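Local coordinates for protein versicolorin reductase (Brucella melitensis, PDB 4NIM) that probably works as a short-chain dehydrogenase/reductase, transferring hydride between a nicotinamide cofactor and a substrate that is not established, at residues A30-F35 / Q41-C46; G158-P161 / Y166-S169; N192-G197 / A235-A240. All blocks are in the same frame, centred on the assembly; numbering follows the deposited sequence.

Contact 1 of 3, residues A30-F35 / Q41-C46; sequences ATARLF and QGLVIC
Leu43 extends from its strand toward the helix residues Ala32 and Phe35, inside the first beta-alpha-beta unit of the Rossmann fold. Helix 26-37 follows strand 17-20 and turns back into strand 42-47; locally it runs antiparallel to that strand, at 171°, with the axes 9.6 Å apart. Leu43 takes part in two of the three residue contacts. Its CB leaves the strand toward the helix but stops short of it. CG, placed anti to the carbonyl carbon (chi1 -67°), points the fork at the last turn of the segment. One prong, CD1, comes within 3.5 Å of the Ala32 backbone O, a van der Waals contact of a methyl with a helix carbonyl. The other, CD2, lies 4.0 Å from Phe35 CB and at the edge of that ring, near its plane. Leu43 and Phe35 cross at about a right angle, and the phenyl continues away from Leu43 to Ala18 and Ile20 of strand 17-20, while Thr31 CG2 lies over one face of the ring, near its rim. Two residues along the strand, Ile45 adds a second apolar touch, and Leu60 of helix 50-63 packs on both partners: Ile45 CG2 sits 3.9 Å from Ala32 CB.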
ATOM      1  N   ALA A  30      -9.577   1.868   6.431  1.00 27.00           N
ATOM      2  CA  ALA A  30     -10.516   2.603   5.595  1.00 27.36           C
ATOM      3  C   ALA A  30     -10.692   1.920   4.222  1.00 26.48           C
ATOM      4  O   ALA A  30     -11.830   1.789   3.699  1.00 24.71           O
ATOM      5  CB  ALA A  30     -10.072   4.049   5.434  1.00 27.83           C
ATOM      6  N   THR A  31      -9.563   1.510   3.646  1.00 25.04           N
ATOM      7  CA  THR A  31      -9.564   0.808   2.371  1.00 24.31           C
ATOM      8  C   THR A  31     -10.347  -0.528   2.487  1.00 24.22           C
ATOM      9  O   THR A  31     -11.182  -0.856   1.617  1.00 24.05           O
ATOM     10  CB  THR A  31      -8.104   0.597   1.858  1.00 23.94           C
ATOM     11  OG1 THR A  31      -7.456   1.884   1.746  1.00 24.59           O
ATOM     12  CG2 THR A  31      -8.100  -0.081   0.528  1.00 22.87           C
ATOM     13  N   ALA A  32     -10.068  -1.303   3.541  1.00 24.02           N
ATOM     14  CA  ALA A  32     -10.711  -2.601   3.716  1.00 24.53           C
ATOM     15  C   ALA A  32     -12.239  -2.400   3.880  1.00 25.52           C
ATOM     16  O   ALA A  32     -13.010  -3.070   3.215  1.00 24.83           O
ATOM     17  CB  ALA A  32     -10.120  -3.382   4.910  1.00 24.58           C
ATOM     18  N   ARG A  33     -12.631  -1.438   4.711  1.00 26.74           N
ATOM     19  CA  ARG A  33     -14.037  -1.084   4.880  1.00 28.83           C
ATOM     20  C   ARG A  33     -14.714  -0.718   3.564  1.00 28.49           C
ATOM     21  O   ARG A  33     -15.818  -1.200   3.264  1.00 27.35           O
ATOM     22  CB  ARG A  33     -14.201   0.063   5.890  1.00 32.81           C
ATOM     23  CG  ARG A  33     -13.985  -0.372   7.334  1.00 37.49           C
ATOM     24  CD  ARG A  33     -14.621   0.611   8.331  1.00 42.34           C
ATOM     25  NE  ARG A  33     -13.891   1.869   8.244  1.00 46.35           N
ATOM     26  CZ  ARG A  33     -12.769   2.152   8.920  1.00 46.93           C
ATOM     27  NH1 ARG A  33     -12.275   1.275   9.801  1.00 50.09           N
ATOM     28  NH2 ARG A  33     -12.155   3.320   8.729  1.00 42.02           N
ATOM     29  N   LEU A  34     -14.073   0.128   2.761  1.00 26.38           N
ATOM     30  CA  LEU A  34     -14.647   0.502   1.477  1.00 26.86           C
ATOM     31  C   LEU A  34     -14.787  -0.738   0.558  1.00 26.16           C
ATOM     32  O   LEU A  34     -15.793  -0.905  -0.150  1.00 27.00           O
ATOM     33  CB  LEU A  34     -13.784   1.578   0.794  1.00 27.02           C
ATOM     34  CG  LEU A  34     -14.316   2.010  -0.557  1.00 28.56           C
ATOM     35  CD1 LEU A  34     -15.708   2.642  -0.412  1.00 31.13           C
ATOM     36  CD2 LEU A  34     -13.346   2.952  -1.263  1.00 29.74           C
ATOM     37  N   PHE A  35     -13.761  -1.580   0.553  1.00 24.74           N
ATOM     38  CA  PHE A  35     -13.764  -2.780  -0.287  1.00 24.66           C
ATOM     39  C   PHE A  35     -14.951  -3.668   0.091  1.00 25.45           C
ATOM     40  O   PHE A  35     -15.630  -4.168  -0.776  1.00 27.15           O
ATOM     41  CB  PHE A  35     -12.478  -3.562  -0.168  1.00 24.05           C
ATOM     42  CG  PHE A  35     -11.372  -3.054  -1.061  1.00 23.49           C
ATOM     43  CD1 PHE A  35     -11.363  -1.736  -1.522  1.00 24.30           C
ATOM     44  CD2 PHE A  35     -10.354  -3.895  -1.452  1.00 23.42           C
ATOM     45  CE1 PHE A  35     -10.361  -1.296  -2.369  1.00 24.75           C
ATOM     46  CE2 PHE A  35      -9.325  -3.436  -2.285  1.00 22.74           C
ATOM     47  CZ  PHE A  35      -9.334  -2.143  -2.739  1.00 23.88           C
ATOM     48  N   GLN A  41     -15.683 -10.119  -1.734  1.00 29.79           N
ATOM     49  CA  GLN A  41     -15.939 -11.424  -1.162  1.00 30.84           C
ATOM     50  C   GLN A  41     -15.080 -11.731   0.059  1.00 28.77           C
ATOM     51  O   GLN A  41     -15.579 -12.225   1.064  1.00 28.93           O
ATOM     52  CB  GLN A  41     -15.723 -12.462  -2.245  1.00 34.65           C
ATOM     53  CG  GLN A  41     -16.226 -13.845  -1.872  1.00 40.01           C
ATOM     54  CD  GLN A  41     -16.137 -14.824  -3.022  1.00 45.14           C
ATOM     55  OE1 GLN A  41     -16.210 -14.455  -4.195  1.00 47.66           O
ATOM     56  NE2 GLN A  41     -15.987 -16.099  -2.682  1.00 50.10           N
ATOM     57  N   GLY A  42     -13.768 -11.473  -0.011  1.00 26.38           N
ATOM     58  CA  GLY A  42     -12.883 -11.905   1.049  1.00 25.58           C
ATOM     59  C   GLY A  42     -11.743 -10.924   1.178  1.00 24.51           C
ATOM     60  O   GLY A  42     -11.276 -10.430   0.201  1.00 23.26           O
ATOM     61  N   LEU A  43     -11.386 -10.608   2.413  1.00 24.29           N
ATOM     62  CA  LEU A  43     -10.379  -9.642   2.721  1.00 23.88           C
ATOM     63  C   LEU A  43      -9.422 -10.257   3.715  1.00 24.11           C
ATOM     64  O   LEU A  43      -9.827 -10.879   4.681  1.00 25.55           O
ATOM     65  CB  LEU A  43     -11.023  -8.399   3.313  1.00 24.48           C
ATOM     66  CG  LEU A  43     -11.891  -7.611   2.334  1.00 25.16           C
ATOM     67  CD1 LEU A  43     -12.709  -6.566   3.094  1.00 26.52           C
ATOM     68  CD2 LEU A  43     -11.013  -6.995   1.214  1.00 24.09           C
ATOM     69  N   VAL A  44      -8.119 -10.075   3.477  1.00 23.36           N
ATOM     70  CA  VAL A  44      -7.115 -10.464   4.431  1.00 23.23           C
ATOM     71  C   VAL A  44      -6.533  -9.175   4.902  1.00 23.64           C
ATOM     72  O   VAL A  44      -6.015  -8.379   4.082  1.00 21.90           O
ATOM     73  CB  VAL A  44      -6.011 -11.338   3.805  1.00 23.69           C
ATOM     74  CG1 VAL A  44      -4.987 -11.741   4.847  1.00 23.49           C
ATOM     75  CG2 VAL A  44      -6.635 -12.593   3.212  1.00 24.57           C
ATOM     76  N   ILE A  45      -6.647  -8.951   6.199  1.00 24.32           N
ATOM     77  CA  ILE A  45      -6.089  -7.773   6.834  1.00 24.57           C
ATOM     78  C   ILE A  45      -5.004  -8.162   7.824  1.00 25.19           C
ATOM     79  O   ILE A  45      -4.890  -9.328   8.238  1.00 26.19           O
ATOM     80  CB  ILE A  45      -7.166  -6.913   7.542  1.00 24.82           C
ATOM     81  CG1 ILE A  45      -8.017  -7.756   8.498  1.00 25.94           C
ATOM     82  CG2 ILE A  45      -8.039  -6.225   6.494  1.00 25.08           C
ATOM     83  CD1 ILE A  45      -8.662  -6.938   9.575  1.00 27.74           C
ATOM     84  N   CYS A  46      -4.188  -7.191   8.217  1.00 25.10           N
ATOM     85  CA  CYS A  46      -3.012  -7.531   9.011  1.00 26.83           C
ATOM     86  C   CYS A  46      -2.372  -6.358   9.719  1.00 26.90           C
ATOM     87  O   CYS A  46      -2.590  -5.194   9.364  1.00 26.83           O
ATOM     88  CB  CYS A  46      -1.941  -8.216   8.151  1.00 27.61           C
ATOM     89  SG  CYS A  46      -1.334  -7.192   6.773  1.00 28.02           S
TER

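Contact 2 of 3, residues G158-P161 / Y166-S169; sequences GGQP and YCAS
Cys167 turns its SG anti to its own carbonyl carbon (chi1 -64°), which aims the sulfur off the helix at the loop Gly158-Gln160. From the loop, Gln160 starts with CG beside its backbone N and then bends sharply at chi2 (93°), folding the amide back until OE1 lies 3.8 Å from that SG. The sulfur thus nests against a curl of backbone: Gly159 CA is 3.8 Å from SG, and Gln160 N is 3.6 Å from it. Gly159, at positive phi, presents a bare CA there, so the sulfur can settle close to the chain. Gly158 O comes to 3.3 Å from Cys167 CB. The polar end of Gln160 has its own partner, since OE1 is hydrogen-bonded to Ser155 OG. Within the helix, Ser169 OG bonds to Tyr166 O, three residues earlier, at 2.7 Å, tilted 19° from the carbonyl plane, and also meets Asn124 ND2. Tyr-Cys-Ala-Ser fits the start of the Tyr-X-X-X-Lys signature of short-chain dehydrogenases, and Tyr166 OH bonds weakly to Ser153 OG. The cysteine inside this signature touches the loop by van der Waals contact alone, while the amide oxygen of Gln160 is taken by Ser155 OG.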
ATOM      1  N   GLY A 158      12.217  13.356  -3.801  1.00 18.28           N
ATOM      2  CA  GLY A 158      13.347  13.948  -3.123  1.00 17.67           C
ATOM      3  C   GLY A 158      12.900  14.188  -1.698  1.00 17.46           C
ATOM      4  O   GLY A 158      13.360  13.520  -0.784  1.00 17.24           O
ATOM      5  N   GLY A 159      11.981  15.123  -1.524  1.00 17.51           N
ATOM      6  CA  GLY A 159      11.339  15.311  -0.230  1.00 18.21           C
ATOM      7  C   GLY A 159      12.098  16.107   0.784  1.00 18.09           C
ATOM      8  O   GLY A 159      12.980  16.923   0.426  1.00 17.97           O
ATOM      9  N   GLN A 160      11.772  15.846   2.060  1.00 17.52           N
ATOM     10  CA  GLN A 160      12.116  16.773   3.153  1.00 17.97           C
ATOM     11  C   GLN A 160      13.297  16.331   4.023  1.00 17.69           C
ATOM     12  O   GLN A 160      13.484  15.147   4.235  1.00 16.16           O
ATOM     13  CB  GLN A 160      10.905  16.975   4.045  1.00 19.26           C
ATOM     14  CG  GLN A 160       9.639  17.331   3.319  1.00 19.62           C
ATOM     15  CD  GLN A 160       8.763  16.172   2.954  1.00 19.42           C
ATOM     16  OE1 GLN A 160       9.188  15.156   2.424  1.00 19.59           O
ATOM     17  NE2 GLN A 160       7.497  16.344   3.208  1.00 21.54           N
ATOM     18  N   PRO A 161      14.104  17.294   4.523  1.00 18.22           N
ATOM     19  CA  PRO A 161      15.357  16.930   5.207  1.00 18.61           C
ATOM     20  C   PRO A 161      15.134  16.167   6.499  1.00 19.34           C
ATOM     21  O   PRO A 161      16.015  15.444   6.898  1.00 20.69           O
ATOM     22  CB  PRO A 161      16.021  18.271   5.487  1.00 19.50           C
ATOM     23  CG  PRO A 161      15.448  19.214   4.508  1.00 19.22           C
ATOM     24  CD  PRO A 161      14.032  18.734   4.231  1.00 19.02           C
ATOM     25  N   TYR A 166      13.311   7.861   4.880  1.00 14.89           N
ATOM     26  CA  TYR A 166      11.885   7.616   4.524  1.00 15.55           C
ATOM     27  C   TYR A 166      11.657   7.976   3.059  1.00 15.14           C
ATOM     28  O   TYR A 166      11.088   7.190   2.302  1.00 15.23           O
ATOM     29  CB  TYR A 166      10.951   8.461   5.386  1.00 16.13           C
ATOM     30  CG  TYR A 166       9.502   8.547   4.914  1.00 17.31           C
ATOM     31  CD1 TYR A 166       8.590   7.639   5.290  1.00 18.80           C
ATOM     32  CD2 TYR A 166       9.092   9.592   4.068  1.00 18.74           C
ATOM     33  CE1 TYR A 166       7.237   7.748   4.891  1.00 20.15           C
ATOM     34  CE2 TYR A 166       7.804   9.688   3.592  1.00 18.66           C
ATOM     35  CZ  TYR A 166       6.882   8.786   4.029  1.00 20.48           C
ATOM     36  OH  TYR A 166       5.627   8.946   3.549  1.00 23.36           O
ATOM     37  N   CYS A 167      12.167   9.133   2.644  1.00 15.66           N
ATOM     38  CA  CYS A 167      11.937   9.598   1.257  1.00 15.22           C
ATOM     39  C   CYS A 167      12.580   8.608   0.295  1.00 15.78           C
ATOM     40  O   CYS A 167      11.919   8.146  -0.629  1.00 15.68           O
ATOM     41  CB  CYS A 167      12.473  10.974   1.035  1.00 15.60           C
ATOM     42  SG  CYS A 167      11.628  12.223   2.035  1.00 16.47           S
ATOM     43  N   ALA A 168      13.848   8.245   0.547  1.00 15.46           N
ATOM     44  CA  ALA A 168      14.522   7.222  -0.288  1.00 15.15           C
ATOM     45  C   ALA A 168      13.780   5.886  -0.371  1.00 15.03           C
ATOM     46  O   ALA A 168      13.734   5.253  -1.439  1.00 14.18           O
ATOM     47  CB  ALA A 168      15.989   7.049   0.179  1.00 15.21           C
ATOM     48  N   SER A 169      13.213   5.406   0.734  1.00 15.49           N
ATOM     49  CA  SER A 169      12.447   4.147   0.733  1.00 15.61           C
ATOM     50  C   SER A 169      11.234   4.200  -0.198  1.00 15.96           C
ATOM     51  O   SER A 169      10.903   3.203  -0.827  1.00 16.01           O
ATOM     52  CB  SER A 169      12.007   3.722   2.152  1.00 15.54           C
ATOM     53  OG  SER A 169      10.948   4.528   2.680  1.00 15.52           O
TER

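Contact 3 of 3, residues N192-G197 / A235-A240; sequences NSLNIG and AKVARA
Strand 190-196 and helix 234-245 run nearly antiparallel where Leu194 and Ile196 meet Val237 and Ala240: the local axes lie 10.3 Å apart at 156°. Leu194 stands opposite Ala240, with CA atoms 7.8 Å apart, and Ile196 opposite Val237 at 8.1 Å, so a step of two residues along the strand matches a step of three along the helix. The helix lies over the sheet and leads on to strand 256-259, as the last crossover of the Rossmann fold.

Alternation along the strand sends Leu194 and Ile196 to the helix. Leu194 holds CG anti to the backbone N (chi1 -172°), and its CD2 methyl enters the step between two helix residues, 3.7 Å from Val237 CG1 and 3.8 Å from Ala240 CB; CD1 brushes the same alanine methyl at 4.1 Å. Ile196 arrives at about a right angle to Val237. With CG1 tucked between its own N and carbonyl carbon (chi1 62°), CG2 becomes the touching branch, 3.9 Å from Val237 CG1. That one valine methyl therefore serves both strand residues. Phe259 of the next strand and Leu27 of helix 26-37 also pack on Val237.

The other face of the strand is polar. Ser193 OG donates to Asn195 OD1 at 2.7 Å, coming in well tilted from the carbonyl plane, and Asn195 ND2 bonds to Asp174 OD2 and Ser153 O. Three bonds thus fix the rotation of that buried amide. The strand thus separates two chemistries: methyl groups alone bring it and the helix together, by shape and burial, while directional bonds tie its reverse side to helix 164-183 and strand 147-153.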
ATOM      1  N   ASN A 192       0.152  -0.260  -9.902  1.00 15.70           N
ATOM      2  CA  ASN A 192       0.085   1.182  -9.926  1.00 15.91           C
ATOM      3  C   ASN A 192       0.380   1.734  -8.559  1.00 15.73           C
ATOM      4  O   ASN A 192       0.258   1.023  -7.528  1.00 16.48           O
ATOM      5  CB  ASN A 192      -1.284   1.644 -10.380  1.00 16.21           C
ATOM      6  CG  ASN A 192      -1.551   1.322 -11.823  1.00 16.62           C
ATOM      7  OD1 ASN A 192      -0.971   1.911 -12.733  1.00 17.36           O
ATOM      8  ND2 ASN A 192      -2.473   0.410 -12.035  1.00 17.22           N
ATOM      9  N   SER A 193       0.792   2.997  -8.548  1.00 16.01           N
ATOM     10  CA  SER A 193       1.115   3.663  -7.304  1.00 15.94           C
ATOM     11  C   SER A 193       0.263   4.886  -7.044  1.00 15.73           C
ATOM     12  O   SER A 193      -0.030   5.639  -7.952  1.00 16.35           O
ATOM     13  CB  SER A 193       2.614   4.109  -7.349  1.00 16.76           C
ATOM     14  OG  SER A 193       2.931   4.745  -6.125  1.00 17.88           O
ATOM     15  N   LEU A 194      -0.103   5.073  -5.787  1.00 15.66           N
ATOM     16  CA  LEU A 194      -0.804   6.257  -5.366  1.00 16.20           C
ATOM     17  C   LEU A 194       0.103   6.981  -4.388  1.00 16.40           C
ATOM     18  O   LEU A 194       0.448   6.429  -3.334  1.00 16.65           O
ATOM     19  CB  LEU A 194      -2.159   5.906  -4.724  1.00 16.39           C
ATOM     20  CG  LEU A 194      -3.019   7.137  -4.437  1.00 17.45           C
ATOM     21  CD1 LEU A 194      -3.549   7.744  -5.727  1.00 17.93           C
ATOM     22  CD2 LEU A 194      -4.180   6.749  -3.511  1.00 18.57           C
ATOM     23  N   ASN A 195       0.513   8.199  -4.744  1.00 17.02           N
ATOM     24  CA  ASN A 195       1.565   8.872  -3.993  1.00 17.10           C
ATOM     25  C   ASN A 195       0.922   9.960  -3.152  1.00 17.55           C
ATOM     26  O   ASN A 195       0.617  11.047  -3.649  1.00 17.58           O
ATOM     27  CB  ASN A 195       2.669   9.441  -4.881  1.00 17.83           C
ATOM     28  CG  ASN A 195       3.530   8.359  -5.501  1.00 17.72           C
ATOM     29  OD1 ASN A 195       3.006   7.446  -6.146  1.00 17.13           O
ATOM     30  ND2 ASN A 195       4.849   8.487  -5.353  1.00 18.56           N
ATOM     31  N   ILE A 196       0.765   9.669  -1.877  1.00 17.90           N
ATOM     32  CA  ILE A 196      -0.084  10.483  -1.016  1.00 18.96           C
ATOM     33  C   ILE A 196       0.667  11.475  -0.174  1.00 20.19           C
ATOM     34  O   ILE A 196       1.877  11.345   0.122  1.00 20.08           O
ATOM     35  CB  ILE A 196      -1.007   9.615  -0.105  1.00 19.52           C
ATOM     36  CG1 ILE A 196      -0.202   8.734   0.860  1.00 20.39           C
ATOM     37  CG2 ILE A 196      -1.947   8.780  -0.938  1.00 18.96           C
ATOM     38  CD1 ILE A 196      -1.069   8.110   1.940  1.00 21.39           C
ATOM     39  N   GLY A 197      -0.050  12.548   0.138  1.00 21.28           N
ATOM     40  CA  GLY A 197       0.369  13.522   1.139  1.00 23.51           C
ATOM     41  C   GLY A 197       0.216  12.977   2.549  1.00 24.74           C
ATOM     42  O   GLY A 197       0.057  11.779   2.748  1.00 23.93           O
ATOM     43  N   ALA A 235     -10.763   7.956   3.978  1.00 27.68           N
ATOM     44  CA  ALA A 235     -11.939   7.441   3.265  1.00 28.63           C
ATOM     45  C   ALA A 235     -11.889   7.923   1.804  1.00 27.99           C
ATOM     46  O   ALA A 235     -12.217   7.177   0.890  1.00 27.43           O
ATOM     47  CB  ALA A 235     -13.242   7.851   3.938  1.00 30.77           C
ATOM     48  N   LYS A 236     -11.393   9.135   1.567  1.00 28.17           N
ATOM     49  CA  LYS A 236     -11.281   9.622   0.173  1.00 27.96           C
ATOM     50  C   LYS A 236     -10.093   9.014  -0.536  1.00 25.59           C
ATOM     51  O   LYS A 236     -10.195   8.649  -1.717  1.00 25.14           O
ATOM     52  CB  LYS A 236     -11.257  11.149   0.100  1.00 29.64           C
ATOM     53  CG  LYS A 236     -12.430  11.833   0.817  1.00 33.64           C
ATOM     54  CD  LYS A 236     -13.800  11.259   0.444  1.00 36.69           C
ATOM     55  CE  LYS A 236     -14.956  11.925   1.184  1.00 40.42           C
ATOM     56  NZ  LYS A 236     -14.929  13.385   0.948  1.00 42.18           N
ATOM     57  N   VAL A 237      -8.973   8.862   0.176  1.00 23.91           N
ATOM     58  CA  VAL A 237      -7.831   8.153  -0.383  1.00 22.83           C
ATOM     59  C   VAL A 237      -8.232   6.722  -0.792  1.00 21.85           C
ATOM     60  O   VAL A 237      -7.892   6.264  -1.883  1.00 20.60           O
ATOM     61  CB  VAL A 237      -6.617   8.095   0.573  1.00 22.48           C
ATOM     62  CG1 VAL A 237      -5.472   7.357  -0.086  1.00 21.37           C
ATOM     63  CG2 VAL A 237      -6.156   9.496   0.997  1.00 23.23           C
ATOM     64  N   ALA A 238      -9.013   6.054   0.051  1.00 22.58           N
ATOM     65  CA  ALA A 238      -9.487   4.708  -0.278  1.00 22.36           C
ATOM     66  C   ALA A 238     -10.215   4.635  -1.616  1.00 22.11           C
ATOM     67  O   ALA A 238     -10.105   3.651  -2.321  1.00 20.88           O
ATOM     68  CB  ALA A 238     -10.343   4.144   0.838  1.00 24.02           C
ATOM     69  N   ARG A 239     -10.935   5.687  -1.963  1.00 23.47           N
ATOM     70  CA  ARG A 239     -11.658   5.752  -3.227  1.00 25.22           C
ATOM     71  C   ARG A 239     -10.728   5.708  -4.423  1.00 23.41           C
ATOM     72  O   ARG A 239     -11.016   5.039  -5.400  1.00 23.70           O
ATOM     73  CB  ARG A 239     -12.601   6.959  -3.268  1.00 27.76           C
ATOM     74  CG  ARG A 239     -13.813   6.726  -2.349  1.00 30.83           C
ATOM     75  CD  ARG A 239     -14.849   7.852  -2.375  1.00 34.68           C
ATOM     76  NE  ARG A 239     -14.183   9.111  -2.649  1.00 37.03           N
ATOM     77  CZ  ARG A 239     -14.772  10.309  -2.688  1.00 39.36           C
ATOM     78  NH1 ARG A 239     -16.076  10.443  -2.404  1.00 42.43           N
ATOM     79  NH2 ARG A 239     -14.021  11.366  -2.984  1.00 38.10           N
ATOM     80  N   ALA A 240      -9.604   6.393  -4.328  1.00 20.49           N
ATOM     81  CA  ALA A 240      -8.609   6.383  -5.401  1.00 19.56           C
ATOM     82  C   ALA A 240      -7.962   5.004  -5.505  1.00 19.39           C
ATOM     83  O   ALA A 240      -7.711   4.491  -6.592  1.00 19.18           O
ATOM     84  CB  ALA A 240      -7.569   7.461  -5.133  1.00 19.95           C
TER

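In the fold
Contacts 1 and 3 are buried and join helices to strands of the same seven-stranded parallel sheet; contact 2, on the opposite side of the chain's centre from contact 1, is partly exposed and joins a loop to a helix start. Contacts 1 and 3 are neighbours, their centres about 15 Å apart: helices 26-37 and 234-245 touch directly, with Leu34 CD2 3.5 Å from Ala238 O. Contact 3 is methyl on methyl, while contact 1 adds an aromatic edge and a helix carbonyl. Contact 2 instead sets a thiol against glycine backbone and an amide. It lies nearer contact 3, about 6 Å between nearest atoms without touching, and helix 164-183 runs on to strand 190-196.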